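Local structure of beta sliding clamp (Bartonella birtlesii LL-WM9, 6PTR) at residues C[11-16]-C[63-68]. The protein probably tethers DNA polymerases and other proteins to DNA, forming a ring-shaped head-to-tail homodimer around the duplex that makes replication processive. Residues are numbered along the deposited sequence; the frame is centred on the assembly and turned at random.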
loop_
_atom_site.group_PDB
_atom_site.type_symbol
_atom_site.label_atom_id
_atom_site.label_comp_id
_atom_site.label_asym_id
_atom_site.label_seq_id
_atom_site.Cartn_x
_atom_site.Cartn_y
_atom_site.Cartn_z
ATOM N N ILE C 11 -32.297 -8.187 14.258
ATOM C CA ILE C 11 -32.392 -6.832 13.723
ATOM C C ILE C 11 -32.184 -6.874 12.219
ATOM O O ILE C 11 -31.437 -7.706 11.703
ATOM C CB ILE C 11 -31.370 -5.877 14.370
ATOM C CG1 ILE C 11 -29.957 -6.440 14.229
ATOM C CG2 ILE C 11 -31.738 -5.657 15.832
ATOM C CD1 ILE C 11 -28.839 -5.511 14.815
ATOM N N THR C 12 -32.875 -5.980 11.518
ATOM C CA THR C 12 -32.663 -5.774 10.088
ATOM C C THR C 12 -32.109 -4.369 9.916
ATOM O O THR C 12 -32.754 -3.406 10.331
ATOM C CB THR C 12 -33.974 -5.934 9.310
ATOM O OG1 THR C 12 -34.474 -7.264 9.481
ATOM C CG2 THR C 12 -33.763 -5.658 7.812
ATOM N N VAL C 13 -30.921 -4.246 9.321
ATOM C CA VAL C 13 -30.273 -2.945 9.226
ATOM C C VAL C 13 -29.937 -2.639 7.775
ATOM O O VAL C 13 -29.807 -3.534 6.939
ATOM C CB VAL C 13 -29.005 -2.892 10.082
ATOM C CG1 VAL C 13 -29.379 -3.122 11.535
ATOM C CG2 VAL C 13 -28.019 -3.937 9.585
ATOM N N ASP C 14 -29.805 -1.345 7.482
ATOM C CA ASP C 14 -29.322 -0.926 6.178
ATOM C C ASP C 14 -27.835 -1.235 6.099
ATOM O O ASP C 14 -27.077 -0.908 7.015
ATOM C CB ASP C 14 -29.592 0.567 5.975
ATOM C CG ASP C 14 -29.045 1.093 4.660
ATOM O OD1 ASP C 14 -29.623 0.783 3.597
ATOM O OD2 ASP C 14 -28.039 1.835 4.695
ATOM N N ARG C 15 -27.410 -1.864 5.000
ATOM C CA ARG C 15 -26.003 -2.244 4.891
ATOM C C ARG C 15 -25.089 -1.024 4.985
ATOM O O ARG C 15 -24.102 -1.031 5.728
ATOM C CB ARG C 15 -25.770 -3.001 3.589
ATOM C CG ARG C 15 -24.316 -3.372 3.358
ATOM C CD ARG C 15 -23.603 -2.316 2.521
ATOM N NE ARG C 15 -22.189 -2.647 2.363
ATOM C CZ ARG C 15 -21.254 -1.798 1.946
ATOM N NH1 ARG C 15 -21.562 -0.539 1.651
ATOM N NH2 ARG C 15 -19.998 -2.211 1.837
ATOM N N SER C 16 -25.410 0.039 4.242
ATOM C CA SER C 16 -24.506 1.184 4.177
ATOM C C SER C 16 -24.409 1.891 5.521
ATOM O O SER C 16 -23.315 2.267 5.951
ATOM C CB SER C 16 -24.955 2.149 3.087
ATOM O OG SER C 16 -24.627 1.622 1.817
ATOM N N GLU C 63 -20.789 3.760 18.900
ATOM C CA GLU C 63 -21.612 4.519 17.976
ATOM C C GLU C 63 -22.979 3.876 17.957
ATOM O O GLU C 63 -23.088 2.654 18.054
ATOM C CB GLU C 63 -21.080 4.556 16.553
ATOM C CG GLU C 63 -21.892 5.617 15.753
ATOM C CD GLU C 63 -21.676 5.514 14.300
ATOM O OE1 GLU C 63 -22.627 5.734 13.522
ATOM O OE2 GLU C 63 -20.540 5.185 13.937
ATOM N N SER C 64 -24.010 4.697 17.832
ATOM C CA SER C 64 -25.369 4.193 17.886
ATOM C C SER C 64 -26.134 4.721 16.696
ATOM O O SER C 64 -25.853 5.817 16.208
ATOM C CB SER C 64 -26.056 4.634 19.169
ATOM O OG SER C 64 -25.183 4.421 20.265
ATOM N N PHE C 65 -27.120 3.945 16.245
ATOM C CA PHE C 65 -28.021 4.434 15.211
ATOM C C PHE C 65 -29.419 3.869 15.429
ATOM O O PHE C 65 -29.596 2.798 16.016
ATOM C CB PHE C 65 -27.521 4.093 13.790
ATOM C CG PHE C 65 -27.270 2.630 13.538
ATOM C CD1 PHE C 65 -26.118 2.010 13.996
ATOM C CD2 PHE C 65 -28.181 1.878 12.805
ATOM C CE1 PHE C 65 -25.879 0.667 13.745
ATOM C CE2 PHE C 65 -27.937 0.532 12.537
ATOM C CZ PHE C 65 -26.789 -0.073 13.008
ATOM N N THR C 66 -30.393 4.589 14.879
ATOM C CA THR C 66 -31.808 4.271 15.046
ATOM C C THR C 66 -32.212 3.145 14.105
ATOM O O THR C 66 -31.951 3.213 12.903
ATOM C CB THR C 66 -32.643 5.519 14.776
ATOM O OG1 THR C 66 -32.410 6.484 15.820
ATOM C CG2 THR C 66 -34.124 5.164 14.690
ATOM N N VAL C 67 -32.822 2.096 14.660
ATOM C CA VAL C 67 -33.315 0.942 13.903
ATOM C C VAL C 67 -34.596 0.469 14.551
ATOM O O VAL C 67 -34.664 0.369 15.776
ATOM C CB VAL C 67 -32.348 -0.266 13.899
ATOM C CG1 VAL C 67 -32.800 -1.292 12.865
ATOM C CG2 VAL C 67 -30.939 0.140 13.668
ATOM N N ASN C 68 -35.591 0.130 13.745
ATOM C CA ASN C 68 -36.699 -0.661 14.273
ATOM C C ASN C 68 -36.168 -2.048 14.635
ATOM O O ASN C 68 -35.613 -2.747 13.781
ATOM C CB ASN C 68 -37.829 -0.772 13.261
ATOM C CG ASN C 68 -38.937 -1.686 13.748
ATOM O OD1 ASN C 68 -39.117 -2.797 13.247
ATOM N ND2 ASN C 68 -39.652 -1.241 14.749
HETATM O O HOH W 1 -35.185 -5.171 13.083
HETATM O O HOH W 2 -35.287 -2.460 10.641
#
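The carbonyl oxygen of Asn-68 accepts a hydrogen bond from one water that joins it to the backbone of Thr-12, and has a second, longer and less certain, water within reach. The first donates to Asn-68 O at 2.6 Å and accepts from Thr-12 N at 2.9 Å, so it bridges the amide N-H and the carbonyl. The second lies 2.7 Å from Thr-12 O and 3.2 Å from Asn-68 O, and cannot be assumed to donate to both at once. The strands stand too far apart for direct pairing, with 6.8 Å between Val-13 CA and Val-67 CA. Ile-11 and Val-13 pair with strand 94-99, which leaves the N and O of Thr-12 facing the other way, toward the waters. This is a junction between two antiparallel sheets in the N-terminal domain of this ring-forming DNA polymerase III beta subunit: strand 10-14 is the edge of a four-stranded sheet, while strand 59-69 belongs to the sheet that continues into the central domain.

Apolar branches pack between the two backbones beside the waters. A chi1 of -168° turns Val-67 CG1 away from its own amide nitrogen and places it 3.3 Å from Thr-12 O; the same methyl meets Val-13 CG1 at 4.1 Å. Val-13 CG1 also reaches Phe-65 CE2 at 4.1 Å, arriving at the ring's edge near its plane. Compact, beta-branched valines suit extended strands and let short branches meet, whereas the longer Phe-65 reaches across to both Val-13 and helix 15-26, where it touches Gln-17, Phe-18 and Ser-21. Asp-14, a good N-cap residue with its short carboxylate, caps the N-terminus of that helix, its OD2 accepting from Gln-17 N.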